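PDB 2XU0: erythrocyte membrane protein 1 from Plasmodium falciparum, which probably binds host cell-surface receptors as an adhesin of infected red cells, here represented by its N-terminal segment and first Duffy-binding-like domain. Local coordinates for residues Glu168-Val173 against Leu268-Pro273; Asp277-Lys281 against Pro303-Asp307; Glu341-Tyr346 against Gly481-His485; Leu433-Asn437 against Ile452-Lys456. The protein carries 10 engineered substitutions. All coordinates share one frame; numbering follows the deposited sequence.

Contact 1: residues Glu168-Val173 against Leu268-Pro273; sequences EGNYIV and LTCSAP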
loop_
_atom_site.group_PDB
_atom_site.type_symbol
_atom_site.label_atom_id
_atom_site.label_comp_id
_atom_site.label_asym_id
_atom_site.label_seq_id
_atom_site.Cartn_x
_atom_site.Cartn_y
_atom_site.Cartn_z
ATOM N N GLU A 168 9.240 5.756 11.470
ATOM C CA GLU A 168 8.279 5.481 10.381
ATOM C C GLU A 168 6.848 5.367 10.949
ATOM O O GLU A 168 5.916 5.978 10.413
ATOM C CB GLU A 168 8.688 4.183 9.610
ATOM C CG GLU A 168 7.716 3.784 8.499
ATOM C CD GLU A 168 7.425 4.805 7.412
ATOM O OE1 GLU A 168 8.291 5.676 7.153
ATOM O OE2 GLU A 168 6.360 4.684 6.763
ATOM N N GLY A 169 6.708 4.591 12.034
ATOM C CA GLY A 169 5.448 4.413 12.751
ATOM C C GLY A 169 4.900 5.732 13.252
ATOM O O GLY A 169 3.710 6.028 13.084
ATOM N N ASN A 170 5.795 6.566 13.846
ATOM C CA ASN A 170 5.389 7.892 14.310
ATOM C C ASN A 170 4.844 8.719 13.181
ATOM O O ASN A 170 3.757 9.280 13.327
ATOM C CB ASN A 170 6.526 8.597 15.042
ATOM C CG ASN A 170 6.070 9.117 16.378
ATOM O OD1 ASN A 170 5.056 9.828 16.493
ATOM N ND2 ASN A 170 6.749 8.694 17.424
ATOM N N TYR A 171 5.514 8.713 11.994
ATOM C CA TYR A 171 4.964 9.483 10.877
ATOM C C TYR A 171 3.598 8.945 10.507
ATOM O O TYR A 171 2.659 9.727 10.394
ATOM C CB TYR A 171 5.887 9.537 9.618
ATOM C CG TYR A 171 5.110 10.106 8.444
ATOM C CD1 TYR A 171 4.977 11.481 8.275
ATOM C CD2 TYR A 171 4.346 9.278 7.621
ATOM C CE1 TYR A 171 4.130 12.016 7.301
ATOM C CE2 TYR A 171 3.469 9.801 6.676
ATOM C CZ TYR A 171 3.393 11.171 6.492
ATOM O OH TYR A 171 2.558 11.686 5.535
ATOM N N ILE A 172 3.490 7.596 10.248
ATOM C CA ILE A 172 2.222 7.011 9.792
ATOM C C ILE A 172 1.095 7.374 10.718
ATOM O O ILE A 172 0.053 7.845 10.267
ATOM C CB ILE A 172 2.292 5.453 9.561
ATOM C CG1 ILE A 172 3.303 5.020 8.453
ATOM C CG2 ILE A 172 0.894 4.824 9.399
ATOM C CD1 ILE A 172 3.025 5.461 7.088
ATOM N N VAL A 173 1.279 7.104 12.013
ATOM C CA VAL A 173 0.235 7.361 13.020
ATOM C C VAL A 173 -0.155 8.833 13.053
ATOM O O VAL A 173 -1.343 9.142 13.150
ATOM C CB VAL A 173 0.671 6.850 14.417
ATOM C CG1 VAL A 173 -0.273 7.349 15.518
ATOM C CG2 VAL A 173 0.771 5.333 14.431
ATOM N N LEU A 268 7.884 -0.426 15.643
ATOM C CA LEU A 268 7.003 0.225 14.680
ATOM C C LEU A 268 5.698 0.718 15.283
ATOM O O LEU A 268 5.164 1.740 14.840
ATOM C CB LEU A 268 6.738 -0.713 13.464
ATOM C CG LEU A 268 5.837 -0.159 12.318
ATOM C CD1 LEU A 268 6.521 1.006 11.553
ATOM C CD2 LEU A 268 5.477 -1.270 11.350
ATOM N N THR A 269 5.159 -0.038 16.258
ATOM C CA THR A 269 3.888 0.292 16.913
ATOM C C THR A 269 4.045 1.096 18.235
ATOM O O THR A 269 3.027 1.362 18.871
ATOM C CB THR A 269 3.063 -0.967 17.170
ATOM O OG1 THR A 269 3.891 -1.866 17.903
ATOM C CG2 THR A 269 2.523 -1.598 15.902
ATOM N N CYS A 270 5.281 1.499 18.629
ATOM C CA CYS A 270 5.550 2.331 19.839
ATOM C C CYS A 270 4.512 3.464 20.014
ATOM O O CYS A 270 3.972 3.642 21.105
ATOM C CB CYS A 270 6.979 2.892 19.840
ATOM S SG CYS A 270 8.279 1.692 20.218
ATOM N N SER A 271 4.211 4.194 18.922
ATOM C CA SER A 271 3.282 5.337 18.909
ATOM C C SER A 271 1.900 5.005 18.408
ATOM O O SER A 271 1.104 5.920 18.187
ATOM C CB SER A 271 3.857 6.462 18.050
ATOM O OG SER A 271 4.096 5.990 16.733
ATOM N N ALA A 272 1.608 3.723 18.170
ATOM C CA ALA A 272 0.304 3.356 17.620
ATOM C C ALA A 272 -0.785 3.702 18.628
ATOM O O ALA A 272 -0.549 3.544 19.830
ATOM C CB ALA A 272 0.270 1.871 17.261
ATOM N N PRO A 273 -1.939 4.253 18.187
ATOM C CA PRO A 273 -2.995 4.602 19.152
ATOM C C PRO A 273 -3.428 3.391 19.954
ATOM O O PRO A 273 -3.411 2.271 19.420
ATOM C CB PRO A 273 -4.151 5.063 18.264
ATOM C CG PRO A 273 -3.529 5.420 16.972
ATOM C CD PRO A 273 -2.386 4.492 16.802
#

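Contact 2: residues Asp277-Lys281 against Pro303-Asp307; sequences DYFRK and PTYLD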
loop_
_atom_site.group_PDB
_atom_site.type_symbol
_atom_site.label_atom_id
_atom_site.label_comp_id
_atom_site.label_asym_id
_atom_site.label_seq_id
_atom_site.Cartn_x
_atom_site.Cartn_y
_atom_site.Cartn_z
ATOM N N ASP A 277 -6.383 -1.762 16.383
ATOM C CA ASP A 277 -5.970 -3.164 16.325
ATOM C C ASP A 277 -5.955 -3.643 14.887
ATOM O O ASP A 277 -6.695 -3.104 14.059
ATOM C CB ASP A 277 -6.907 -4.054 17.183
ATOM C CG ASP A 277 -6.688 -3.860 18.669
ATOM O OD1 ASP A 277 -5.732 -4.463 19.213
ATOM O OD2 ASP A 277 -7.385 -3.005 19.261
ATOM N N TYR A 278 -5.109 -4.635 14.584
ATOM C CA TYR A 278 -5.065 -5.178 13.220
ATOM C C TYR A 278 -6.134 -6.255 13.076
ATOM O O TYR A 278 -6.229 -7.152 13.920
ATOM C CB TYR A 278 -3.680 -5.769 12.908
ATOM C CG TYR A 278 -3.486 -6.092 11.438
ATOM C CD1 TYR A 278 -3.377 -5.078 10.492
ATOM C CD2 TYR A 278 -3.403 -7.408 10.997
ATOM C CE1 TYR A 278 -3.224 -5.364 9.140
ATOM C CE2 TYR A 278 -3.190 -7.706 9.648
ATOM C CZ TYR A 278 -3.099 -6.675 8.724
ATOM O OH TYR A 278 -2.990 -6.917 7.378
ATOM N N PHE A 279 -6.924 -6.176 12.013
ATOM C CA PHE A 279 -7.952 -7.179 11.783
ATOM C C PHE A 279 -7.756 -7.815 10.428
ATOM O O PHE A 279 -7.502 -7.114 9.441
ATOM C CB PHE A 279 -9.367 -6.559 11.831
ATOM C CG PHE A 279 -9.805 -5.942 13.135
ATOM C CD1 PHE A 279 -10.706 -6.597 13.965
ATOM C CD2 PHE A 279 -9.370 -4.671 13.504
ATOM C CE1 PHE A 279 -11.162 -5.992 15.142
ATOM C CE2 PHE A 279 -9.811 -4.076 14.694
ATOM C CZ PHE A 279 -10.700 -4.746 15.508
ATOM N N ARG A 280 -7.946 -9.132 10.362
ATOM C CA ARG A 280 -7.890 -9.901 9.114
ATOM C C ARG A 280 -8.800 -11.108 9.229
ATOM O O ARG A 280 -9.115 -11.523 10.350
ATOM C CB ARG A 280 -6.446 -10.291 8.715
ATOM C CG ARG A 280 -5.610 -10.907 9.830
ATOM C CD ARG A 280 -4.437 -11.688 9.289
ATOM N NE ARG A 280 -4.917 -12.903 8.646
ATOM C CZ ARG A 280 -4.980 -14.088 9.233
ATOM N NH1 ARG A 280 -4.513 -14.253 10.467
ATOM N NH2 ARG A 280 -5.475 -15.127 8.584
ATOM N N LYS A 281 -9.279 -11.628 8.088
ATOM C CA LYS A 281 -10.186 -12.772 8.055
ATOM C C LYS A 281 -9.568 -13.956 7.378
ATOM O O LYS A 281 -8.784 -13.794 6.450
ATOM C CB LYS A 281 -11.510 -12.435 7.345
ATOM C CG LYS A 281 -12.325 -11.397 8.094
ATOM C CD LYS A 281 -13.636 -11.137 7.425
ATOM C CE LYS A 281 -14.346 -10.005 8.128
ATOM N NZ LYS A 281 -15.585 -9.632 7.407
ATOM N N PRO A 303 0.584 -9.310 14.160
ATOM C CA PRO A 303 -0.703 -9.841 13.664
ATOM C C PRO A 303 -0.731 -9.920 12.136
ATOM O O PRO A 303 -1.721 -10.358 11.569
ATOM C CB PRO A 303 -1.730 -8.839 14.205
ATOM C CG PRO A 303 -0.963 -7.554 14.325
ATOM C CD PRO A 303 0.507 -7.857 14.414
ATOM N N THR A 304 0.343 -9.446 11.482
ATOM C CA THR A 304 0.432 -9.390 10.028
ATOM C C THR A 304 1.479 -10.344 9.485
ATOM O O THR A 304 2.497 -10.639 10.136
ATOM C CB THR A 304 0.644 -7.910 9.511
ATOM O OG1 THR A 304 0.681 -7.920 8.083
ATOM C CG2 THR A 304 1.958 -7.287 9.981
ATOM N N TYR A 305 1.251 -10.737 8.232
ATOM C CA TYR A 305 2.137 -11.576 7.427
ATOM C C TYR A 305 2.364 -10.925 6.055
ATOM O O TYR A 305 2.771 -11.597 5.122
ATOM C CB TYR A 305 1.576 -12.990 7.316
ATOM C CG TYR A 305 1.374 -13.622 8.683
ATOM C CD1 TYR A 305 2.424 -14.272 9.339
ATOM C CD2 TYR A 305 0.154 -13.516 9.348
ATOM C CE1 TYR A 305 2.235 -14.860 10.598
ATOM C CE2 TYR A 305 -0.035 -14.083 10.611
ATOM C CZ TYR A 305 0.988 -14.800 11.203
ATOM O OH TYR A 305 0.760 -15.357 12.437
ATOM N N LEU A 306 2.161 -9.595 5.951
ATOM C CA LEU A 306 2.376 -8.868 4.696
ATOM C C LEU A 306 3.837 -8.895 4.302
ATOM O O LEU A 306 4.142 -8.921 3.112
ATOM C CB LEU A 306 1.845 -7.435 4.746
ATOM C CG LEU A 306 0.321 -7.224 4.655
ATOM C CD1 LEU A 306 -0.002 -5.729 4.645
ATOM C CD2 LEU A 306 -0.278 -7.853 3.408
ATOM N N ASP A 307 4.750 -8.993 5.295
ATOM C CA ASP A 307 6.184 -9.101 5.014
ATOM C C ASP A 307 6.544 -10.442 4.302
ATOM O O ASP A 307 7.703 -10.676 3.959
ATOM C CB ASP A 307 7.015 -8.848 6.286
ATOM C CG ASP A 307 6.669 -9.689 7.513
ATOM O OD1 ASP A 307 5.463 -9.984 7.721
ATOM O OD2 ASP A 307 7.588 -9.960 8.323
HETATM O O HOH W 1 -3.592 -12.296 12.418
#

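Contact 3: residues Glu341-Tyr346 against Gly481-His485; sequences EQNKKY and GICIH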
loop_
_atom_site.group_PDB
_atom_site.type_symbol
_atom_site.label_atom_id
_atom_site.label_comp_id
_atom_site.label_asym_id
_atom_site.label_seq_id
_atom_site.Cartn_x
_atom_site.Cartn_y
_atom_site.Cartn_z
ATOM N N GLU A 341 -28.808 20.378 -5.601
ATOM C CA GLU A 341 -30.245 20.425 -5.903
ATOM C C GLU A 341 -31.046 21.390 -5.015
ATOM O O GLU A 341 -31.879 22.137 -5.534
ATOM C CB GLU A 341 -30.868 19.024 -5.939
ATOM C CG GLU A 341 -30.399 18.173 -7.113
ATOM C CD GLU A 341 -31.236 16.952 -7.457
ATOM O OE1 GLU A 341 -32.014 16.480 -6.593
ATOM O OE2 GLU A 341 -31.098 16.454 -8.598
ATOM N N GLN A 342 -30.742 21.404 -3.696
ATOM C CA GLN A 342 -31.355 22.259 -2.671
ATOM C C GLN A 342 -31.150 23.745 -2.987
ATOM O O GLN A 342 -32.058 24.550 -2.762
ATOM C CB GLN A 342 -30.784 21.924 -1.278
ATOM C CG GLN A 342 -31.688 22.353 -0.118
ATOM C CD GLN A 342 -31.191 21.849 1.217
ATOM O OE1 GLN A 342 -31.100 20.637 1.462
ATOM N NE2 GLN A 342 -30.897 22.770 2.128
ATOM N N ASN A 343 -29.956 24.094 -3.508
ATOM C CA ASN A 343 -29.584 25.453 -3.895
ATOM C C ASN A 343 -29.731 25.700 -5.409
ATOM O O ASN A 343 -29.122 26.629 -5.953
ATOM C CB ASN A 343 -28.187 25.797 -3.373
ATOM C CG ASN A 343 -28.144 26.006 -1.877
ATOM O OD1 ASN A 343 -28.856 26.851 -1.313
ATOM N ND2 ASN A 343 -27.289 25.252 -1.200
ATOM N N LYS A 344 -30.569 24.869 -6.080
ATOM C CA LYS A 344 -30.912 24.959 -7.508
ATOM C C LYS A 344 -29.725 24.943 -8.501
ATOM O O LYS A 344 -29.844 25.452 -9.617
ATOM C CB LYS A 344 -31.892 26.138 -7.773
ATOM C CG LYS A 344 -33.256 25.976 -7.090
ATOM C CD LYS A 344 -34.196 27.157 -7.339
ATOM C CE LYS A 344 -34.975 27.052 -8.635
ATOM N NZ LYS A 344 -35.910 28.192 -8.815
ATOM N N LYS A 345 -28.593 24.349 -8.095
ATOM C CA LYS A 345 -27.394 24.214 -8.922
ATOM C C LYS A 345 -27.382 22.843 -9.595
ATOM O O LYS A 345 -27.389 21.807 -8.918
ATOM C CB LYS A 345 -26.123 24.402 -8.080
ATOM C CG LYS A 345 -24.819 24.292 -8.872
ATOM C CD LYS A 345 -23.569 24.091 -7.960
ATOM C CE LYS A 345 -23.207 25.269 -7.069
ATOM N NZ LYS A 345 -23.082 26.539 -7.837
ATOM N N TYR A 346 -27.340 22.858 -10.926
ATOM C CA TYR A 346 -27.272 21.683 -11.788
ATOM C C TYR A 346 -26.551 22.111 -13.056
ATOM O O TYR A 346 -27.142 22.673 -13.991
ATOM C CB TYR A 346 -28.666 21.100 -12.081
ATOM C CG TYR A 346 -28.698 19.634 -12.483
ATOM C CD1 TYR A 346 -29.546 18.735 -11.843
ATOM C CD2 TYR A 346 -27.959 19.170 -13.573
ATOM C CE1 TYR A 346 -29.624 17.399 -12.245
ATOM C CE2 TYR A 346 -28.016 17.833 -13.972
ATOM C CZ TYR A 346 -28.857 16.950 -13.311
ATOM O OH TYR A 346 -28.918 15.627 -13.699
ATOM N N GLY A 481 -36.388 21.271 -3.097
ATOM C CA GLY A 481 -34.957 20.988 -3.058
ATOM C C GLY A 481 -34.516 19.828 -3.928
ATOM O O GLY A 481 -33.432 19.276 -3.713
ATOM N N ILE A 482 -35.353 19.435 -4.906
ATOM C CA ILE A 482 -35.037 18.343 -5.828
ATOM C C ILE A 482 -35.181 18.778 -7.274
ATOM O O ILE A 482 -36.142 19.471 -7.626
ATOM C CB ILE A 482 -35.734 16.980 -5.524
ATOM C CG1 ILE A 482 -37.274 17.073 -5.525
ATOM C CG2 ILE A 482 -35.203 16.332 -4.250
ATOM C CD1 ILE A 482 -37.915 16.382 -6.715
ATOM N N CYS A 483 -34.206 18.393 -8.104
ATOM C CA CYS A 483 -34.196 18.723 -9.520
ATOM C C CYS A 483 -34.679 17.515 -10.302
ATOM O O CYS A 483 -34.240 16.396 -10.027
ATOM C CB CYS A 483 -32.811 19.182 -9.975
ATOM S SG CYS A 483 -32.189 20.648 -9.102
ATOM N N ILE A 484 -35.618 17.739 -11.244
ATOM C CA ILE A 484 -36.211 16.703 -12.104
ATOM C C ILE A 484 -35.846 16.938 -13.569
ATOM O O ILE A 484 -35.696 18.090 -13.983
ATOM C CB ILE A 484 -37.756 16.540 -11.906
ATOM C CG1 ILE A 484 -38.537 17.856 -12.172
ATOM C CG2 ILE A 484 -38.085 15.948 -10.529
ATOM C CD1 ILE A 484 -39.923 17.677 -12.853
ATOM N N HIS A 485 -35.714 15.851 -14.351
ATOM C CA HIS A 485 -35.400 15.937 -15.781
ATOM C C HIS A 485 -36.677 16.316 -16.520
ATOM O O HIS A 485 -37.707 15.665 -16.318
ATOM C CB HIS A 485 -34.855 14.595 -16.319
ATOM C CG HIS A 485 -33.471 14.213 -15.852
ATOM N ND1 HIS A 485 -32.907 14.737 -14.692
ATOM C CD2 HIS A 485 -32.597 13.334 -16.395
ATOM C CE1 HIS A 485 -31.718 14.174 -14.582
ATOM N NE2 HIS A 485 -31.487 13.323 -15.582
#

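Contact 4: residues Leu433-Asn437 against Ile452-Lys456; sequences LNLLN and IDFNK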
loop_
_atom_site.group_PDB
_atom_site.type_symbol
_atom_site.label_atom_id
_atom_site.label_comp_id
_atom_site.label_asym_id
_atom_site.label_seq_id
_atom_site.Cartn_x
_atom_site.Cartn_y
_atom_site.Cartn_z
ATOM N N LEU A 433 -8.364 -9.280 -10.137
ATOM C CA LEU A 433 -9.020 -7.982 -10.167
ATOM C C LEU A 433 -10.288 -7.941 -9.301
ATOM O O LEU A 433 -10.559 -6.902 -8.697
ATOM C CB LEU A 433 -9.274 -7.435 -11.599
ATOM C CG LEU A 433 -8.027 -7.055 -12.426
ATOM C CD1 LEU A 433 -8.410 -6.606 -13.845
ATOM C CD2 LEU A 433 -7.230 -5.945 -11.772
ATOM N N ASN A 434 -10.991 -9.084 -9.174
ATOM C CA ASN A 434 -12.167 -9.257 -8.308
ATOM C C ASN A 434 -11.758 -9.043 -6.860
ATOM O O ASN A 434 -12.528 -8.474 -6.108
ATOM C CB ASN A 434 -12.769 -10.684 -8.425
ATOM C CG ASN A 434 -13.375 -11.076 -9.750
ATOM O OD1 ASN A 434 -13.463 -12.264 -10.079
ATOM N ND2 ASN A 434 -13.859 -10.110 -10.519
ATOM N N LEU A 435 -10.549 -9.478 -6.468
ATOM C CA LEU A 435 -10.037 -9.273 -5.101
ATOM C C LEU A 435 -9.856 -7.765 -4.825
ATOM O O LEU A 435 -10.156 -7.303 -3.716
ATOM C CB LEU A 435 -8.694 -10.003 -4.902
ATOM C CG LEU A 435 -8.663 -11.527 -5.106
ATOM C CD1 LEU A 435 -7.293 -12.108 -4.708
ATOM C CD2 LEU A 435 -9.840 -12.243 -4.414
ATOM N N LEU A 436 -9.387 -7.006 -5.840
ATOM C CA LEU A 436 -9.202 -5.562 -5.716
ATOM C C LEU A 436 -10.554 -4.881 -5.544
ATOM O O LEU A 436 -10.673 -3.999 -4.691
ATOM C CB LEU A 436 -8.390 -4.959 -6.886
ATOM C CG LEU A 436 -6.960 -5.488 -7.080
ATOM C CD1 LEU A 436 -6.325 -4.817 -8.256
ATOM C CD2 LEU A 436 -6.089 -5.328 -5.802
ATOM N N ASN A 437 -11.570 -5.327 -6.300
ATOM C CA ASN A 437 -12.975 -4.866 -6.176
ATOM C C ASN A 437 -13.489 -5.058 -4.755
ATOM O O ASN A 437 -14.299 -4.271 -4.275
ATOM C CB ASN A 437 -13.909 -5.678 -7.121
ATOM C CG ASN A 437 -13.722 -5.357 -8.583
ATOM O OD1 ASN A 437 -12.952 -4.454 -8.936
ATOM N ND2 ASN A 437 -14.366 -6.125 -9.476
ATOM N N ILE A 452 -17.172 0.121 -8.071
ATOM C CA ILE A 452 -15.826 -0.114 -8.574
ATOM C C ILE A 452 -15.753 -1.516 -9.161
ATOM O O ILE A 452 -16.133 -2.479 -8.489
ATOM C CB ILE A 452 -14.779 0.088 -7.448
ATOM C CG1 ILE A 452 -14.773 1.554 -6.891
ATOM C CG2 ILE A 452 -13.401 -0.386 -7.883
ATOM C CD1 ILE A 452 -14.237 2.704 -7.827
ATOM N N ASP A 453 -15.287 -1.624 -10.426
ATOM C CA ASP A 453 -15.094 -2.902 -11.117
ATOM C C ASP A 453 -13.904 -2.765 -12.030
ATOM O O ASP A 453 -14.020 -2.221 -13.145
ATOM C CB ASP A 453 -16.357 -3.383 -11.855
ATOM C CG ASP A 453 -16.265 -4.790 -12.458
ATOM O OD1 ASP A 453 -15.214 -5.445 -12.302
ATOM O OD2 ASP A 453 -17.250 -5.239 -13.061
ATOM N N PHE A 454 -12.750 -3.252 -11.546
ATOM C CA PHE A 454 -11.475 -3.227 -12.255
ATOM C C PHE A 454 -11.492 -4.071 -13.531
ATOM O O PHE A 454 -10.644 -3.856 -14.409
ATOM C CB PHE A 454 -10.293 -3.524 -11.332
ATOM C CG PHE A 454 -10.093 -2.422 -10.298
ATOM C CD1 PHE A 454 -9.694 -1.140 -10.686
ATOM C CD2 PHE A 454 -10.318 -2.665 -8.945
ATOM C CE1 PHE A 454 -9.510 -0.121 -9.732
ATOM C CE2 PHE A 454 -10.164 -1.649 -7.997
ATOM C CZ PHE A 454 -9.755 -0.386 -8.392
ATOM N N ASN A 455 -12.475 -5.012 -13.636
ATOM C CA ASN A 455 -12.686 -5.828 -14.830
ATOM C C ASN A 455 -13.493 -5.045 -15.890
ATOM O O ASN A 455 -13.668 -5.532 -16.988
ATOM C CB ASN A 455 -13.371 -7.161 -14.489
ATOM C CG ASN A 455 -12.494 -8.125 -13.753
ATOM O OD1 ASN A 455 -12.852 -8.676 -12.698
ATOM N ND2 ASN A 455 -11.303 -8.315 -14.250
ATOM N N LYS A 456 -13.960 -3.835 -15.565
ATOM C CA LYS A 456 -14.680 -2.961 -16.493
ATOM C C LYS A 456 -14.025 -1.575 -16.401
ATOM O O LYS A 456 -14.578 -0.674 -15.768
ATOM C CB LYS A 456 -16.204 -2.924 -16.160
ATOM C CG LYS A 456 -16.915 -4.229 -16.500
ATOM C CD LYS A 456 -18.426 -4.078 -16.519
ATOM C CE LYS A 456 -19.121 -5.293 -17.098
ATOM N NZ LYS A 456 -18.880 -5.448 -18.563
HETATM O O HOH W 2 -16.368 -3.140 -5.857
#

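Contact 1: residues Glu168-Val173 against Leu268-Pro273
G169, N170 and V173 of helix 154-175 pack against the turn that follows helix 249-268 in a buried helix-to-loop contact inside the Duffy-binding-like domain, made by close carbon and oxygen surfaces with no hydrogen bond between the two segments. At G169, which has no side chain, the helix backbone can come right up to the end of helix 249-268: G169 CA sits 3.4 Å from L268 O, a CA-H...O contact with 155° at the hydrogen. The L268 side chain runs along the same patch, its CG anti to the backbone N (chi1 -179°), and this carries CD1 to 3.6 Å from G169 N. At the next residue, S271 OG lies 3.3 Å from N170 CA, and the amide of N170 leans back over the serine, with ND2 3.7 Å from S271 CB. One turn on from G169, V173 splits its two methyls. CG1 packs 3.3 Å from S271 O and reaches P273 CD at 3.8 Å, while CG2 covers A272 CA. T269-A272 is a type I turn, closed by A272 N to T269 O at 2.8 Å, and it carries S271 and A272 to the helix. The carboxylate of E168 is led away from the contact, to R104 in a salt bridge and to S195 in a hydrogen bond. Helix 186-204 touches both segments, I188 on V173 and F196 on L268.

Contact 2: residues Asp277-Lys281 against Pro303-Asp307
Y278 and P303 supply most of the apolar contact. CB of Y278 rests 3.5 Å from P303 CG, and with its CG anti to the backbone N (chi1 -169°) the tyrosine ring swings out across the loop. There T304 comes over one ring face in a CH-pi contact, its CB 4.3 Å from the ring centroid and 27° off the normal. The ring also passes close to backbone, Y278 CD2 lying 3.4 Å from P303 O, and L306 CD1 reaches in near the phenol end.

Polar contact between the segments goes through water. One molecule accepts from R280 NH1 at 2.9 Å, lying in the guanidinium plane at its edge, and donates to P303 O at 2.8 Å. Within the loop, T304 OG1 takes the backbone N-H of L306 at 3.1 Å, nearly straight at 162°, which makes an ST turn and fixes the hydroxyl beside the tyrosine.

Further polar bonds run to helix 22-39 of the N-terminal segment. Y278 OH and T304 OG1 both hydrogen-bond to E27 OE2, and R280 NH2 bonds to N28 OD1. The chemistry therefore implies a surface whose parts are packed together by carbon contacts, with Y278 OH, T304 OG1 and R280 NH2 bonded to helix 22-39, consistent with that helix being docked firmly on the Duffy-binding-like domain.

Contact 3: residues Glu341-Tyr346 against Gly481-His485
Q342 and G481 bring their CA atoms to 3.8 Å, the spacing of neighbours along one chain, although well over a hundred residues separate them in sequence. The backbone angles of G481 (phi 103°) call for glycine by themselves, since a CB would be jammed against the carbonyl O of the preceding residue. The carbonyl O of G481 lies 3.4 Å from E341 CB.

From here E341 stretches out alongside the second segment, extended beyond CG, and its OE1 receives the backbone N-H of C483. This bond is weak, 3.3 Å long, though almost straight at 169°. The same side chain lies along the cysteine: E341 CG is 3.6 Å from C483 SG, and the other carboxylate oxygen, OE2, is 3.5 Å from C483 CB.

Two small beta hairpins meet in this way. Strands 339-340 and 345-346 are joined by the type I turn E341-K344, followed by a G1 beta bulge in which K344 and K345 both face D340. Strand 483-485 belongs to the hairpin it forms with 475-477, and the disulfide from C483 to C477 ties that hairpin across.

Past the cysteine, Y346 takes over. It presents its ring edge to C483, with CD1 3.8 Å from CB. The tyrosine and H485 side chains cross at about a right angle, Y346 OH 3.3 Å from H485 CE1, and P471 touches both of them.

Contact 4: residues Leu433-Asn437 against Ile452-Lys456
D453 OD1 is held by two donors coming from opposite faces of its carboxylate: N437 ND2 across the contact at 3.0 Å, and N455 N of its own segment at 3.1 Å. The second bond makes an Asx turn, laid over the type I turn D453-K456 that leads to K456 at the N-cap of helix 457-460. The bond from N437 arrives well above the carboxylate plane, with amide and carboxylate turned almost perpendicular, 87° apart.

N437 works with both ends of its amide. While ND2 goes to D453, OD1 accepts the backbone N-H of F454 at 2.9 Å, practically straight at 175° and on a lone pair in the carbonyl plane. The same amide slides past the phenylalanine ring, the two planes only 26° apart. Gripping two successive residues this way should hold the amide against rotation and pin the loop to the last turn of helix 429-437.

Carbon packing backs up these bonds. L436 CB lies 3.6 Å from F454 CD2. L433 crosses F454 at about a right angle, its CD2 3.9 Å from the phenylalanine CB, and its side chain also lies against N455. Behind them helix 311-338 touches L436 and I452, and helix 371-407 touches L433. At the C-terminal end of helix 429-437, one water molecule sits 2.8 Å from N437 O and 2.7 Å from I452 O.

From the N terminus, contact 1 comes first, joining helix 154-175 to the turn after helix 249-268 and closing a mostly helical excursion of 94 residues. After three intervening residues contact 2 opens; it closes a loop of 21 residues that holds strand 287-289, and the two contact centres are 16 Å apart. The chain then runs through the long helix 311-338. Contact 3 spans 134 residues and joins two hairpins about 39 Å from the chain centre. Contact 4 is nested within that span, closing a 14-residue loop that carries helix 440-443 and tying the end of helix 429-437 to the turn before helix 457-460. No contacts cross, and contacts 3 and 4 stay about 20 Å apart at their nearest atoms.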